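Local structure of putative tetR-family transcriptional regulatory protein (2DG8) at residues R13-T18 with I35-V41. The protein probably binds DNA through an N-terminal helix-turn-helix domain and acts as a transcriptional regulator of the TetR family. Numbering follows the deposited sequence.
Sequences RILAAT and IAQRAGV
Two alanine methyls meet where helices 10-25 and 32-39 cross: CB of Ala17 rests 3.7 Å from CB of Ala39. Ala17 is the bump here, its methyl entering the hollow between Ile35, Arg38 and Ala39 and coming 3.6 Å from the backbone N of Ala39. With side chains this short facing each other, the local axes approach to 8.3 Å at an angle of 112°. In return, the methyl of Ala39 sits over the backbone of helix 10-25, with Arg13 O 3.8 Å from its CB. Beside this pair, OG1 of Thr18 lies against both methyls of Ile35, 3.6 Å from CG2 and from CD1; CG2 also reaches Ile14 O, and CD1 meets Thr18 CG2. The hydroxyl of Thr18, placed beside its own backbone N (chi1 -54°), gives Ile14 O a hydrogen bond of 2.7 Å from OG1, on the carbonyl face opposite to Thr18 N. A valine in its place would probably leave Ile14 O with the backbone donor alone and lose the bond that fixes this side chain against Ile35. At the far end, Arg13, bent at chi3, slides past Val41 with NH2 3.5 Å from Val41 CG1, the guanidinium edge facing Ala39 O and NH1 in a salt bridge with Asp7, while Ile14 CG1 meets Val41 CG2. Met46 of helix 44-49 packs on Ile14, Ile35 and Val41. A Schellman motif with Gly40 at C-prime ends helix 32-39 and begins the turn of the helix-turn-helix; helix 32-39, the first of that motif, packs across helix 10-25 as in the three-helix DNA-binding domain of TetR regulators.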
# COMPACT_ATOMS: atom_id res chain seq x y z
N ARG A 13 0.16 -10.20 -25.31
CA ARG A 13 -0.83 -11.08 -24.71
C ARG A 13 -0.23 -11.83 -23.53
O ARG A 13 -0.92 -12.11 -22.55
CB ARG A 13 -1.35 -12.08 -25.74
CG ARG A 13 -2.85 -12.32 -25.66
CD ARG A 13 -3.30 -13.29 -26.73
NE ARG A 13 -2.86 -12.86 -28.06
CZ ARG A 13 -2.20 -13.64 -28.91
NH1 ARG A 13 -1.83 -13.17 -30.09
NH2 ARG A 13 -1.90 -14.89 -28.56
N ILE A 14 1.05 -12.14 -23.63
CA ILE A 14 1.71 -12.84 -22.55
C ILE A 14 1.76 -11.94 -21.32
O ILE A 14 1.48 -12.39 -20.21
CB ILE A 14 3.14 -13.28 -22.95
CG1 ILE A 14 3.04 -14.41 -23.99
CG2 ILE A 14 3.92 -13.74 -21.72
CD1 ILE A 14 4.36 -14.80 -24.64
N LEU A 15 2.08 -10.67 -21.54
CA LEU A 15 2.16 -9.70 -20.44
C LEU A 15 0.81 -9.54 -19.75
O LEU A 15 0.73 -9.53 -18.52
CB LEU A 15 2.65 -8.35 -20.96
CG LEU A 15 4.12 -8.32 -21.38
CD1 LEU A 15 4.46 -6.97 -21.95
CD2 LEU A 15 5.01 -8.63 -20.17
N ALA A 16 -0.25 -9.43 -20.55
CA ALA A 16 -1.59 -9.28 -20.02
C ALA A 16 -2.01 -10.49 -19.18
O ALA A 16 -2.56 -10.34 -18.10
CB ALA A 16 -2.59 -9.07 -21.16
N ALA A 17 -1.73 -11.69 -19.69
CA ALA A 17 -2.07 -12.92 -19.00
C ALA A 17 -1.32 -13.01 -17.67
O ALA A 17 -1.83 -13.56 -16.68
CB ALA A 17 -1.73 -14.12 -19.88
N THR A 18 -0.10 -12.48 -17.66
CA THR A 18 0.72 -12.48 -16.46
C THR A 18 0.05 -11.59 -15.39
O THR A 18 -0.01 -11.94 -14.22
CB THR A 18 2.13 -11.93 -16.75
OG1 THR A 18 2.72 -12.67 -17.83
CG2 THR A 18 3.02 -12.06 -15.51
N ILE A 35 0.79 -19.14 -17.35
CA ILE A 35 0.66 -17.95 -18.18
C ILE A 35 0.43 -18.30 -19.64
O ILE A 35 -0.44 -17.72 -20.29
CB ILE A 35 1.91 -17.05 -18.03
CG1 ILE A 35 1.97 -16.50 -16.60
CG2 ILE A 35 1.87 -15.90 -19.04
CD1 ILE A 35 3.27 -15.82 -16.24
N ALA A 36 1.21 -19.24 -20.16
CA ALA A 36 1.05 -19.64 -21.55
C ALA A 36 -0.39 -20.06 -21.81
O ALA A 36 -1.00 -19.67 -22.81
CB ALA A 36 2.01 -20.80 -21.89
N GLN A 37 -0.95 -20.85 -20.90
CA GLN A 37 -2.34 -21.30 -21.03
C GLN A 37 -3.33 -20.13 -21.08
O GLN A 37 -4.24 -20.12 -21.92
CB GLN A 37 -2.71 -22.22 -19.87
CG GLN A 37 -4.17 -22.68 -19.89
CD GLN A 37 -4.56 -23.37 -21.19
OE1 GLN A 37 -3.82 -24.23 -21.69
NE2 GLN A 37 -5.71 -23.01 -21.73
N ARG A 38 -3.16 -19.17 -20.18
CA ARG A 38 -4.05 -18.01 -20.15
C ARG A 38 -3.89 -17.14 -21.40
O ARG A 38 -4.86 -16.58 -21.90
CB ARG A 38 -3.77 -17.16 -18.91
CG ARG A 38 -4.21 -17.77 -17.59
CD ARG A 38 -3.73 -16.91 -16.44
NE ARG A 38 -4.30 -17.31 -15.15
CZ ARG A 38 -5.34 -16.71 -14.58
NH1 ARG A 38 -5.93 -15.68 -15.17
NH2 ARG A 38 -5.80 -17.15 -13.41
N ALA A 39 -2.66 -17.02 -21.88
CA ALA A 39 -2.39 -16.22 -23.07
C ALA A 39 -2.75 -17.01 -24.32
O ALA A 39 -2.78 -16.46 -25.43
CB ALA A 39 -0.92 -15.82 -23.11
N GLY A 40 -3.02 -18.30 -24.14
CA GLY A 40 -3.36 -19.12 -25.29
C GLY A 40 -2.22 -19.10 -26.29
O GLY A 40 -2.42 -18.76 -27.46
N VAL A 41 -1.02 -19.44 -25.83
CA VAL A 41 0.17 -19.48 -26.67
C VAL A 41 0.98 -20.69 -26.24
O VAL A 41 0.95 -21.08 -25.08
CB VAL A 41 1.05 -18.20 -26.51
CG1 VAL A 41 0.20 -16.96 -26.66
CG2 VAL A 41 1.75 -18.20 -25.14